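Long-range contacts in carbohydrate kinase, pfkB family (Enterococcus faecalis, PDB 3KTN), which probably phosphorylates 2-keto-3-deoxygluconate, as a member of the pfkB (ribokinase-like) family of carbohydrate kinases: residues Asn234-Thr242 with Tyr282-Tyr290; Thr301-Leu309 with Thr320-Leu329. One frame throughout, in Å; residues are numbered along the deposited sequence.

The two contacts follow one another along the chain, contact 1 being closed at Tyr-290 before contact 2 opens at Thr-301, and their centres lie about 15 Å apart. Contact 1 sets the strand 237-245 of the large mixed sheet against helix 278-291; contact 2 sets the next helix, 296-310, against helix 322-330. Because helices 278-291 and 296-310 are neighbours in sequence and in space, the contacts touch: Ile-286 CD1 lies 3.4 Å from Ala-303 CB, Tyr-282 also packs on helix 296-310, and Tyr-288 packs on Val-322. The result is a succession of layers, sheet, helix 278-291, helix 296-310 and helix 322-330, and both helices of contact 2 meet a second subunit.

Contact 1. Residues Asn234-Thr242 with Tyr282-Tyr290; sequences NLEWFAGTT and YAAGILYGY
Tyr-290 turns its ring edge onto the face of the Trp-237 indole, a T-shaped pair with planes at 82° and the centroid of the six-membered ring 4.9 Å from that of the tyrosine. Its leading atom, CD1, stands over the indole near the rim, while CB of the same residue rests on Trp-237 CZ3. In the plane of the indole, at its edge, lies the carbonyl oxygen of Ile-286, 3.5 Å from Trp-237 CZ3, and the CG2 branch of Ile-286 packs against CE3. The hydroxyl of Tyr-290 then reaches past the tryptophan and donates to Glu-236 OE2 at 2.8 Å, on the syn side but 30° out of the carboxylate plane. Glu-236 can meet it because its chain is extended, with CG anti to the backbone N; OE1 also has a long, weak ion pair with Lys-163.

At the other end, Tyr-282 lies between two aliphatic groups. Thr-241 CG2 sits over the centre of one ring face, a CH-pi contact of 3.3 Å to the centroid, and Ile-286 CG1 of its own helix covers the opposite face toward the rim. The Tyr-282 hydroxyl makes a weak hydrogen bond to Tyr-255 O and lies 3.1 Å from Gly-240 O. Between the two aromatic ends, Ala-239 CB touches both Ile-286 CG1 and Tyr-282 CE2. Strand and helix run at 145°, a roughly antiparallel helix-on-sheet packing characteristic of the alpha/beta layers of the ribokinase-like fold.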
ATOM      1  N   ASN A 234      16.845 -45.554 -19.836  1.00 50.12           N
ATOM      2  CA  ASN A 234      16.025 -46.416 -18.995  1.00 51.82           C
ATOM      3  C   ASN A 234      15.212 -45.621 -17.974  1.00 51.59           C
ATOM      4  O   ASN A 234      15.049 -46.034 -16.824  1.00 51.55           O
ATOM      5  CB  ASN A 234      16.901 -47.459 -18.290  1.00 53.32           C
ATOM      6  CG  ASN A 234      16.082 -48.551 -17.626  1.00 55.57           C
ATOM      7  OD1 ASN A 234      15.070 -49.001 -18.166  1.00 56.88           O
ATOM      8  ND2 ASN A 234      16.521 -48.991 -16.452  1.00 58.13           N
ATOM      9  N   LEU A 235      14.691 -44.481 -18.416  1.00 50.88           N
ATOM     10  CA  LEU A 235      13.881 -43.619 -17.563  1.00 48.33           C
ATOM     11  C   LEU A 235      12.580 -44.320 -17.216  1.00 47.70           C
ATOM     12  O   LEU A 235      12.077 -45.135 -17.992  1.00 47.57           O
ATOM     13  CB  LEU A 235      13.571 -42.306 -18.282  1.00 46.97           C
ATOM     14  CG  LEU A 235      14.790 -41.514 -18.751  1.00 46.50           C
ATOM     15  CD1 LEU A 235      14.334 -40.284 -19.517  1.00 46.09           C
ATOM     16  CD2 LEU A 235      15.648 -41.127 -17.552  1.00 45.29           C
ATOM     17  N   GLU A 236      12.034 -43.999 -16.047  1.00 46.29           N
ATOM     18  CA  GLU A 236      10.785 -44.589 -15.588  1.00 44.62           C
ATOM     19  C   GLU A 236       9.575 -43.748 -16.012  1.00 45.83           C
ATOM     20  O   GLU A 236       8.571 -44.288 -16.490  1.00 45.15           O
ATOM     21  CB  GLU A 236      10.819 -44.735 -14.065  1.00 45.29           C
ATOM     22  CG  GLU A 236       9.591 -45.371 -13.467  1.00 44.84           C
ATOM     23  CD  GLU A 236       9.721 -45.545 -11.975  1.00 47.06           C
ATOM     24  OE1 GLU A 236      10.776 -45.162 -11.429  1.00 49.68           O
ATOM     25  OE2 GLU A 236       8.775 -46.064 -11.344  1.00 48.05           O
ATOM     26  N   TRP A 237       9.680 -42.428 -15.847  1.00 45.25           N
ATOM     27  CA  TRP A 237       8.598 -41.501 -16.203  1.00 42.29           C
ATOM     28  C   TRP A 237       9.118 -40.259 -16.916  1.00 40.82           C
ATOM     29  O   TRP A 237      10.150 -39.708 -16.545  1.00 39.14           O
ATOM     30  CB  TRP A 237       7.846 -41.038 -14.945  1.00 45.10           C
ATOM     31  CG  TRP A 237       6.708 -41.908 -14.485  1.00 45.28           C
ATOM     32  CD1 TRP A 237       6.486 -43.212 -14.809  1.00 47.33           C
ATOM     33  CD2 TRP A 237       5.678 -41.545 -13.553  1.00 46.25           C
ATOM     34  NE1 TRP A 237       5.387 -43.690 -14.134  1.00 47.46           N
ATOM     35  CE2 TRP A 237       4.872 -42.687 -13.352  1.00 47.26           C
ATOM     36  CE3 TRP A 237       5.360 -40.367 -12.859  1.00 46.71           C
ATOM     37  CZ2 TRP A 237       3.765 -42.689 -12.494  1.00 47.24           C
ATOM     38  CZ3 TRP A 237       4.258 -40.366 -12.001  1.00 46.33           C
ATOM     39  CH2 TRP A 237       3.477 -41.522 -11.826  1.00 47.46           C
ATOM     40  N   PHE A 238       8.400 -39.831 -17.949  1.00 39.03           N
ATOM     41  CA  PHE A 238       8.743 -38.623 -18.691  1.00 38.18           C
ATOM     42  C   PHE A 238       7.438 -37.839 -18.751  1.00 38.76           C
ATOM     43  O   PHE A 238       6.424 -38.361 -19.214  1.00 39.22           O
ATOM     44  CB  PHE A 238       9.203 -38.944 -20.113  1.00 36.23           C
ATOM     45  CG  PHE A 238       9.564 -37.721 -20.919  1.00 34.55           C
ATOM     46  CD1 PHE A 238      10.740 -37.023 -20.662  1.00 34.90           C
ATOM     47  CD2 PHE A 238       8.720 -37.255 -21.923  1.00 33.86           C
ATOM     48  CE1 PHE A 238      11.073 -35.876 -21.399  1.00 32.24           C
ATOM     49  CE2 PHE A 238       9.041 -36.116 -22.661  1.00 32.17           C
ATOM     50  CZ  PHE A 238      10.221 -35.425 -22.398  1.00 31.70           C
ATOM     51  N   ALA A 239       7.447 -36.596 -18.279  1.00 38.30           N
ATOM     52  CA  ALA A 239       6.220 -35.807 -18.286  1.00 36.45           C
ATOM     53  C   ALA A 239       6.430 -34.341 -18.635  1.00 35.10           C
ATOM     54  O   ALA A 239       7.522 -33.794 -18.479  1.00 35.87           O
ATOM     55  CB  ALA A 239       5.516 -35.933 -16.940  1.00 33.35           C
ATOM     56  N   GLY A 240       5.363 -33.717 -19.117  1.00 34.64           N
ATOM     57  CA  GLY A 240       5.414 -32.323 -19.503  1.00 34.96           C
ATOM     58  C   GLY A 240       4.030 -31.852 -19.892  1.00 35.50           C
ATOM     59  O   GLY A 240       3.047 -32.576 -19.723  1.00 36.05           O
ATOM     60  N   THR A 241       3.947 -30.636 -20.415  1.00 35.37           N
ATOM     61  CA  THR A 241       2.667 -30.075 -20.816  1.00 36.30           C
ATOM     62  C   THR A 241       2.765 -29.401 -22.165  1.00 35.99           C
ATOM     63  O   THR A 241       3.836 -28.989 -22.601  1.00 34.32           O
ATOM     64  CB  THR A 241       2.173 -29.005 -19.827  1.00 36.31           C
ATOM     65  OG1 THR A 241       3.095 -27.908 -19.822  1.00 34.98           O
ATOM     66  CG2 THR A 241       2.051 -29.577 -18.428  1.00 35.01           C
ATOM     67  N   THR A 242       1.624 -29.274 -22.817  1.00 38.21           N
ATOM     68  CA  THR A 242       1.578 -28.626 -24.105  1.00 41.65           C
ATOM     69  C   THR A 242       0.497 -27.557 -24.071  1.00 42.37           C
ATOM     70  O   THR A 242      -0.633 -27.808 -23.646  1.00 42.59           O
ATOM     71  CB  THR A 242       1.307 -29.657 -25.235  1.00 43.03           C
ATOM     72  OG1 THR A 242       0.921 -28.970 -26.432  1.00 47.81           O
ATOM     73  CG2 THR A 242       0.219 -30.629 -24.830  1.00 45.00           C
ATOM     74  N   TYR A 282       2.991 -28.403 -12.227  1.00 30.03           N
ATOM     75  CA  TYR A 282       2.655 -29.613 -12.975  1.00 31.48           C
ATOM     76  C   TYR A 282       3.545 -30.750 -12.460  1.00 31.45           C
ATOM     77  O   TYR A 282       3.065 -31.843 -12.148  1.00 31.63           O
ATOM     78  CB  TYR A 282       2.900 -29.422 -14.474  1.00 32.14           C
ATOM     79  CG  TYR A 282       2.541 -30.650 -15.289  1.00 35.38           C
ATOM     80  CD1 TYR A 282       1.208 -31.005 -15.489  1.00 34.09           C
ATOM     81  CD2 TYR A 282       3.535 -31.473 -15.834  1.00 35.87           C
ATOM     82  CE1 TYR A 282       0.860 -32.144 -16.208  1.00 34.73           C
ATOM     83  CE2 TYR A 282       3.201 -32.628 -16.561  1.00 35.40           C
ATOM     84  CZ  TYR A 282       1.859 -32.953 -16.741  1.00 36.49           C
ATOM     85  OH  TYR A 282       1.500 -34.078 -17.438  1.00 33.74           O
ATOM     86  N   ALA A 283       4.844 -30.477 -12.363  1.00 31.52           N
ATOM     87  CA  ALA A 283       5.797 -31.467 -11.878  1.00 33.02           C
ATOM     88  C   ALA A 283       5.438 -31.931 -10.472  1.00 34.98           C
ATOM     89  O   ALA A 283       5.514 -33.125 -10.163  1.00 36.63           O
ATOM     90  CB  ALA A 283       7.200 -30.895 -11.898  1.00 31.63           C
ATOM     91  N   ALA A 284       5.038 -30.993  -9.618  1.00 34.56           N
ATOM     92  CA  ALA A 284       4.665 -31.339  -8.248  1.00 34.32           C
ATOM     93  C   ALA A 284       3.481 -32.290  -8.257  1.00 34.55           C
ATOM     94  O   ALA A 284       3.401 -33.203  -7.436  1.00 36.30           O
ATOM     95  CB  ALA A 284       4.316 -30.082  -7.454  1.00 33.34           C
ATOM     96  N   GLY A 285       2.557 -32.065  -9.185  1.00 34.30           N
ATOM     97  CA  GLY A 285       1.390 -32.917  -9.289  1.00 35.03           C
ATOM     98  C   GLY A 285       1.774 -34.312  -9.759  1.00 37.54           C
ATOM     99  O   GLY A 285       1.218 -35.310  -9.288  1.00 36.83           O
ATOM    100  N   ILE A 286       2.715 -34.380 -10.699  1.00 36.99           N
ATOM    101  CA  ILE A 286       3.185 -35.659 -11.225  1.00 36.82           C
ATOM    102  C   ILE A 286       3.889 -36.429 -10.115  1.00 37.03           C
ATOM    103  O   ILE A 286       3.596 -37.598  -9.880  1.00 37.01           O
ATOM    104  CB  ILE A 286       4.180 -35.465 -12.399  1.00 36.40           C
ATOM    105  CG1 ILE A 286       3.465 -34.855 -13.610  1.00 33.87           C
ATOM    106  CG2 ILE A 286       4.826 -36.795 -12.761  1.00 35.81           C
ATOM    107  CD1 ILE A 286       2.216 -35.611 -14.062  1.00 34.11           C
ATOM    108  N   LEU A 287       4.817 -35.767  -9.428  1.00 37.39           N
ATOM    109  CA  LEU A 287       5.540 -36.408  -8.337  1.00 37.97           C
ATOM    110  C   LEU A 287       4.597 -36.869  -7.238  1.00 38.80           C
ATOM    111  O   LEU A 287       4.793 -37.933  -6.654  1.00 40.40           O
ATOM    112  CB  LEU A 287       6.596 -35.463  -7.755  1.00 35.99           C
ATOM    113  CG  LEU A 287       7.757 -35.171  -8.705  1.00 38.05           C
ATOM    114  CD1 LEU A 287       8.845 -34.371  -8.006  1.00 37.08           C
ATOM    115  CD2 LEU A 287       8.319 -36.493  -9.203  1.00 39.20           C
ATOM    116  N   TYR A 288       3.572 -36.071  -6.947  1.00 39.73           N
ATOM    117  CA  TYR A 288       2.619 -36.443  -5.909  1.00 39.28           C
ATOM    118  C   TYR A 288       1.880 -37.710  -6.312  1.00 40.31           C
ATOM    119  O   TYR A 288       1.649 -38.591  -5.482  1.00 39.89           O
ATOM    120  CB  TYR A 288       1.586 -35.342  -5.666  1.00 37.84           C
ATOM    121  CG  TYR A 288       0.638 -35.712  -4.551  1.00 37.16           C
ATOM    122  CD1 TYR A 288       1.095 -35.823  -3.236  1.00 37.17           C
ATOM    123  CD2 TYR A 288      -0.696 -36.028  -4.813  1.00 37.17           C
ATOM    124  CE1 TYR A 288       0.246 -36.244  -2.210  1.00 35.82           C
ATOM    125  CE2 TYR A 288      -1.550 -36.447  -3.796  1.00 35.72           C
ATOM    126  CZ  TYR A 288      -1.072 -36.554  -2.499  1.00 37.93           C
ATOM    127  OH  TYR A 288      -1.911 -36.979  -1.488  1.00 40.59           O
ATOM    128  N   GLY A 289       1.493 -37.777  -7.583  1.00 40.94           N
ATOM    129  CA  GLY A 289       0.790 -38.942  -8.086  1.00 43.29           C
ATOM    130  C   GLY A 289       1.686 -40.158  -7.942  1.00 44.54           C
ATOM    131  O   GLY A 289       1.229 -41.251  -7.610  1.00 43.91           O
ATOM    132  N   TYR A 290       2.976 -39.953  -8.181  1.00 45.03           N
ATOM    133  CA  TYR A 290       3.954 -41.022  -8.073  1.00 47.41           C
ATOM    134  C   TYR A 290       4.035 -41.519  -6.632  1.00 48.79           C
ATOM    135  O   TYR A 290       3.982 -42.722  -6.376  1.00 48.63           O
ATOM    136  CB  TYR A 290       5.331 -40.526  -8.509  1.00 48.15           C
ATOM    137  CG  TYR A 290       6.349 -41.630  -8.633  1.00 50.82           C
ATOM    138  CD1 TYR A 290       6.354 -42.473  -9.743  1.00 52.19           C
ATOM    139  CD2 TYR A 290       7.284 -41.861  -7.627  1.00 51.83           C
ATOM    140  CE1 TYR A 290       7.264 -43.519  -9.846  1.00 53.67           C
ATOM    141  CE2 TYR A 290       8.200 -42.906  -7.719  1.00 53.18           C
ATOM    142  CZ  TYR A 290       8.185 -43.731  -8.830  1.00 54.75           C
ATOM    143  OH  TYR A 290       9.088 -44.764  -8.931  1.00 57.27           O
TER

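Contact 2. Residues Thr301-Leu309 with Thr320-Leu329; sequences TFATVNGVL and TTVKQVNHVL
The Phe-302 ring takes Val-325 CG1 on one face, 3.9 Å from the centroid and displaced toward the rim, and Asn-326 ND2 at its edge, in plane, beside CD1. The amide plane of Asn-326 is turned 69° from the ring. Val-322 CG1 approaches CE1 at a slant, and outside the two segments Trp-294 meets the ring in an edge-to-face pair. Phe-302 gets there by swinging CG anti to its backbone N, which carries the ring across to Val-325, the two side chains crossing at about a right angle.

Val-325 is the knob of a knobs-into-holes packing, seated among Phe-302, Val-305, Asn-306 and Leu-309. Its two methyls part: CG1 goes to the phenyl ring and to Val-305 CG1, whereas CG2 lies 3.6 Å from Asn-306 OD1 and also reaches Leu-309 CD1. The helix axes cross at 98° and come within 9.6 Å of each other; Val-325 and Asn-306, whose CA atoms are the nearest pair (6.2 Å), mark the closest part of the crossing.

Beside the knob, Leu-329 CD2 presses on Val-305 CG2 at 3.4 Å, tighter than usual carbon contact, and also touches Thr-301 CG2. Val-328 packs between Val-305 and Leu-309, and Ile-98 of the second subunit touches both Val-328 and Leu-309.

Across the segments one hydrogen bond joins the apolar packing. Thr-320 OG1, which also has a weak hydrogen bond with Asn-43 OD1, donates to Asn-306 OD1 at 2.6 Å, in the carbonyl plane and on a lone pair, with a C=O...donor angle of 134°. The amide nitrogen of Asn-306 is held by Ala-281 O. Thr-321 is the N-cap of helix 322-330; Gln-324 N donates to its OG1, and a weak return bond from Thr-321 N to Gln-324 OE1 completes the capping box.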
ATOM      1  N   THR A 301      -4.070 -36.212 -14.896  1.00 37.86           N
ATOM      2  CA  THR A 301      -5.268 -35.390 -14.754  1.00 39.96           C
ATOM      3  C   THR A 301      -5.098 -34.441 -13.565  1.00 39.21           C
ATOM      4  O   THR A 301      -5.363 -33.243 -13.660  1.00 38.54           O
ATOM      5  CB  THR A 301      -6.521 -36.253 -14.503  1.00 42.09           C
ATOM      6  OG1 THR A 301      -6.857 -36.967 -15.696  1.00 45.94           O
ATOM      7  CG2 THR A 301      -7.696 -35.379 -14.095  1.00 41.24           C
ATOM      8  N   PHE A 302      -4.651 -34.997 -12.445  1.00 36.44           N
ATOM      9  CA  PHE A 302      -4.437 -34.235 -11.232  1.00 34.91           C
ATOM     10  C   PHE A 302      -3.391 -33.137 -11.462  1.00 35.37           C
ATOM     11  O   PHE A 302      -3.602 -31.981 -11.092  1.00 33.04           O
ATOM     12  CB  PHE A 302      -3.963 -35.176 -10.130  1.00 34.66           C
ATOM     13  CG  PHE A 302      -3.712 -34.502  -8.816  1.00 33.36           C
ATOM     14  CD1 PHE A 302      -4.723 -34.397  -7.867  1.00 33.43           C
ATOM     15  CD2 PHE A 302      -2.459 -33.985  -8.519  1.00 32.87           C
ATOM     16  CE1 PHE A 302      -4.489 -33.784  -6.638  1.00 30.96           C
ATOM     17  CE2 PHE A 302      -2.215 -33.368  -7.292  1.00 33.70           C
ATOM     18  CZ  PHE A 302      -3.235 -33.271  -6.351  1.00 31.33           C
ATOM     19  N   ALA A 303      -2.273 -33.507 -12.082  1.00 34.49           N
ATOM     20  CA  ALA A 303      -1.182 -32.578 -12.351  1.00 33.80           C
ATOM     21  C   ALA A 303      -1.537 -31.442 -13.316  1.00 33.27           C
ATOM     22  O   ALA A 303      -1.089 -30.308 -13.134  1.00 32.68           O
ATOM     23  CB  ALA A 303       0.027 -33.346 -12.871  1.00 31.23           C
ATOM     24  N   THR A 304      -2.331 -31.745 -14.339  1.00 30.69           N
ATOM     25  CA  THR A 304      -2.727 -30.735 -15.312  1.00 30.79           C
ATOM     26  C   THR A 304      -3.628 -29.690 -14.649  1.00 32.54           C
ATOM     27  O   THR A 304      -3.467 -28.489 -14.878  1.00 31.05           O
ATOM     28  CB  THR A 304      -3.457 -31.374 -16.524  1.00 32.25           C
ATOM     29  OG1 THR A 304      -2.645 -32.421 -17.070  1.00 32.45           O
ATOM     30  CG2 THR A 304      -3.702 -30.336 -17.616  1.00 29.04           C
ATOM     31  N   VAL A 305      -4.565 -30.144 -13.819  1.00 32.00           N
ATOM     32  CA  VAL A 305      -5.450 -29.226 -13.113  1.00 32.44           C
ATOM     33  C   VAL A 305      -4.604 -28.351 -12.178  1.00 32.97           C
ATOM     34  O   VAL A 305      -4.830 -27.149 -12.060  1.00 31.03           O
ATOM     35  CB  VAL A 305      -6.510 -29.988 -12.290  1.00 34.96           C
ATOM     36  CG1 VAL A 305      -7.289 -29.021 -11.399  1.00 32.86           C
ATOM     37  CG2 VAL A 305      -7.465 -30.710 -13.232  1.00 36.60           C
ATOM     38  N   ASN A 306      -3.621 -28.959 -11.521  1.00 32.12           N
ATOM     39  CA  ASN A 306      -2.753 -28.213 -10.623  1.00 31.58           C
ATOM     40  C   ASN A 306      -2.006 -27.148 -11.421  1.00 31.01           C
ATOM     41  O   ASN A 306      -1.824 -26.024 -10.957  1.00 30.59           O
ATOM     42  CB  ASN A 306      -1.750 -29.147  -9.941  1.00 28.49           C
ATOM     43  CG  ASN A 306      -1.149 -28.530  -8.689  1.00 30.08           C
ATOM     44  OD1 ASN A 306      -1.868 -27.957  -7.874  1.00 29.02           O
ATOM     45  ND2 ASN A 306       0.163 -28.654  -8.525  1.00 27.43           N
ATOM     46  N   GLY A 307      -1.583 -27.513 -12.628  1.00 31.11           N
ATOM     47  CA  GLY A 307      -0.874 -26.584 -13.490  1.00 29.27           C
ATOM     48  C   GLY A 307      -1.736 -25.400 -13.888  1.00 28.71           C
ATOM     49  O   GLY A 307      -1.254 -24.266 -13.945  1.00 29.71           O
ATOM     50  N   VAL A 308      -3.009 -25.659 -14.173  1.00 26.81           N
ATOM     51  CA  VAL A 308      -3.943 -24.597 -14.547  1.00 27.33           C
ATOM     52  C   VAL A 308      -4.155 -23.675 -13.345  1.00 28.19           C
ATOM     53  O   VAL A 308      -4.215 -22.451 -13.492  1.00 26.72           O
ATOM     54  CB  VAL A 308      -5.313 -25.178 -14.981  1.00 28.93           C
ATOM     55  CG1 VAL A 308      -6.313 -24.045 -15.255  1.00 25.58           C
ATOM     56  CG2 VAL A 308      -5.137 -26.032 -16.234  1.00 27.05           C
ATOM     57  N   LEU A 309      -4.267 -24.277 -12.161  1.00 27.06           N
ATOM     58  CA  LEU A 309      -4.461 -23.526 -10.924  1.00 28.72           C
ATOM     59  C   LEU A 309      -3.294 -22.587 -10.640  1.00 28.55           C
ATOM     60  O   LEU A 309      -3.499 -21.470 -10.183  1.00 28.29           O
ATOM     61  CB  LEU A 309      -4.633 -24.481  -9.740  1.00 27.97           C
ATOM     62  CG  LEU A 309      -5.989 -25.175  -9.595  1.00 30.54           C
ATOM     63  CD1 LEU A 309      -5.880 -26.270  -8.551  1.00 29.78           C
ATOM     64  CD2 LEU A 309      -7.056 -24.154  -9.197  1.00 30.48           C
ATOM     65  N   THR A 320      -1.190 -24.842  -3.563  1.00 32.04           N
ATOM     66  CA  THR A 320      -2.408 -25.632  -3.696  1.00 32.16           C
ATOM     67  C   THR A 320      -2.384 -26.854  -2.784  1.00 32.15           C
ATOM     68  O   THR A 320      -1.324 -27.283  -2.332  1.00 31.29           O
ATOM     69  CB  THR A 320      -2.614 -26.116  -5.159  1.00 32.83           C
ATOM     70  OG1 THR A 320      -1.457 -26.844  -5.597  1.00 29.84           O
ATOM     71  CG2 THR A 320      -2.837 -24.929  -6.085  1.00 31.56           C
ATOM     72  N   THR A 321      -3.563 -27.397  -2.498  1.00 32.61           N
ATOM     73  CA  THR A 321      -3.672 -28.578  -1.653  1.00 35.14           C
ATOM     74  C   THR A 321      -4.381 -29.672  -2.448  1.00 35.21           C
ATOM     75  O   THR A 321      -5.040 -29.390  -3.452  1.00 34.41           O
ATOM     76  CB  THR A 321      -4.489 -28.290  -0.383  1.00 34.56           C
ATOM     77  OG1 THR A 321      -5.844 -27.997  -0.747  1.00 35.04           O
ATOM     78  CG2 THR A 321      -3.902 -27.106   0.374  1.00 36.70           C
ATOM     79  N   VAL A 322      -4.241 -30.915  -1.999  1.00 36.93           N
ATOM     80  CA  VAL A 322      -4.873 -32.046  -2.674  1.00 37.30           C
ATOM     81  C   VAL A 322      -6.385 -31.871  -2.723  1.00 38.08           C
ATOM     82  O   VAL A 322      -7.011 -32.124  -3.752  1.00 38.41           O
ATOM     83  CB  VAL A 322      -4.531 -33.385  -1.970  1.00 37.89           C
ATOM     84  CG1 VAL A 322      -5.237 -34.548  -2.675  1.00 36.33           C
ATOM     85  CG2 VAL A 322      -3.032 -33.610  -1.996  1.00 33.45           C
ATOM     86  N   LYS A 323      -6.971 -31.419  -1.620  1.00 39.71           N
ATOM     87  CA  LYS A 323      -8.415 -31.213  -1.566  1.00 40.94           C
ATOM     88  C   LYS A 323      -8.889 -30.145  -2.546  1.00 40.16           C
ATOM     89  O   LYS A 323      -9.945 -30.283  -3.170  1.00 39.14           O
ATOM     90  CB  LYS A 323      -8.846 -30.841  -0.145  1.00 43.78           C
ATOM     91  CG  LYS A 323      -8.698 -31.994   0.842  1.00 49.85           C
ATOM     92  CD  LYS A 323      -9.285 -31.658   2.202  1.00 52.14           C
ATOM     93  CE  LYS A 323      -9.236 -32.864   3.134  1.00 54.08           C
ATOM     94  NZ  LYS A 323      -9.808 -32.545   4.472  1.00 54.52           N
ATOM     95  N   GLN A 324      -8.105 -29.080  -2.682  1.00 39.65           N
ATOM     96  CA  GLN A 324      -8.453 -27.993  -3.587  1.00 39.91           C
ATOM     97  C   GLN A 324      -8.476 -28.480  -5.033  1.00 38.32           C
ATOM     98  O   GLN A 324      -9.413 -28.199  -5.779  1.00 39.19           O
ATOM     99  CB  GLN A 324      -7.455 -26.842  -3.425  1.00 40.95           C
ATOM    100  CG  GLN A 324      -7.573 -25.733  -4.463  1.00 44.88           C
ATOM    101  CD  GLN A 324      -6.514 -24.652  -4.273  1.00 48.17           C
ATOM    102  OE1 GLN A 324      -5.339 -24.950  -4.041  1.00 49.13           O
ATOM    103  NE2 GLN A 324      -6.925 -23.392  -4.381  1.00 46.71           N
ATOM    104  N   VAL A 325      -7.438 -29.212  -5.424  1.00 38.69           N
ATOM    105  CA  VAL A 325      -7.344 -29.746  -6.781  1.00 38.01           C
ATOM    106  C   VAL A 325      -8.513 -30.694  -7.047  1.00 38.37           C
ATOM    107  O   VAL A 325      -9.163 -30.613  -8.089  1.00 37.31           O
ATOM    108  CB  VAL A 325      -6.016 -30.517  -6.990  1.00 38.80           C
ATOM    109  CG1 VAL A 325      -5.942 -31.054  -8.408  1.00 36.51           C
ATOM    110  CG2 VAL A 325      -4.828 -29.605  -6.696  1.00 36.21           C
ATOM    111  N   ASN A 326      -8.770 -31.594  -6.100  1.00 39.33           N
ATOM    112  CA  ASN A 326      -9.861 -32.557  -6.228  1.00 40.97           C
ATOM    113  C   ASN A 326     -11.213 -31.855  -6.273  1.00 40.26           C
ATOM    114  O   ASN A 326     -12.133 -32.324  -6.934  1.00 40.19           O
ATOM    115  CB  ASN A 326      -9.831 -33.556  -5.065  1.00 41.89           C
ATOM    116  CG  ASN A 326      -8.725 -34.589  -5.211  1.00 44.00           C
ATOM    117  OD1 ASN A 326      -8.346 -35.250  -4.243  1.00 45.82           O
ATOM    118  ND2 ASN A 326      -8.213 -34.742  -6.426  1.00 43.58           N
ATOM    119  N   HIS A 327     -11.337 -30.734  -5.566  1.00 40.26           N
ATOM    120  CA  HIS A 327     -12.596 -29.998  -5.573  1.00 38.41           C
ATOM    121  C   HIS A 327     -12.834 -29.424  -6.967  1.00 37.22           C
ATOM    122  O   HIS A 327     -13.959 -29.401  -7.460  1.00 37.08           O
ATOM    123  CB  HIS A 327     -12.575 -28.881  -4.528  1.00 39.17           C
ATOM    124  CG  HIS A 327     -13.794 -28.009  -4.551  1.00 40.71           C
ATOM    125  ND1 HIS A 327     -13.969 -27.001  -5.477  1.00 41.32           N
ATOM    126  CD2 HIS A 327     -14.911 -28.019  -3.787  1.00 38.94           C
ATOM    127  CE1 HIS A 327     -15.144 -26.429  -5.283  1.00 42.70           C
ATOM    128  NE2 HIS A 327     -15.736 -27.029  -4.263  1.00 42.28           N
ATOM    129  N   VAL A 328     -11.771 -28.970  -7.618  1.00 37.40           N
ATOM    130  CA  VAL A 328     -11.921 -28.427  -8.962  1.00 38.56           C
ATOM    131  C   VAL A 328     -12.357 -29.547  -9.913  1.00 39.63           C
ATOM    132  O   VAL A 328     -13.222 -29.348 -10.765  1.00 39.14           O
ATOM    133  CB  VAL A 328     -10.602 -27.800  -9.463  1.00 39.44           C
ATOM    134  CG1 VAL A 328     -10.742 -27.372 -10.913  1.00 40.29           C
ATOM    135  CG2 VAL A 328     -10.244 -26.604  -8.597  1.00 40.25           C
ATOM    136  N   LEU A 329     -11.769 -30.730  -9.755  1.00 40.57           N
ATOM    137  CA  LEU A 329     -12.117 -31.871 -10.604  1.00 41.90           C
ATOM    138  C   LEU A 329     -13.534 -32.374 -10.341  1.00 41.90           C
ATOM    139  O   LEU A 329     -14.308 -32.599 -11.268  1.00 40.91           O
ATOM    140  CB  LEU A 329     -11.131 -33.024 -10.380  1.00 42.33           C
ATOM    141  CG  LEU A 329      -9.760 -32.914 -11.047  1.00 43.19           C
ATOM    142  CD1 LEU A 329      -8.847 -34.016 -10.539  1.00 42.32           C
ATOM    143  CD2 LEU A 329      -9.926 -33.007 -12.558  1.00 43.93           C
TER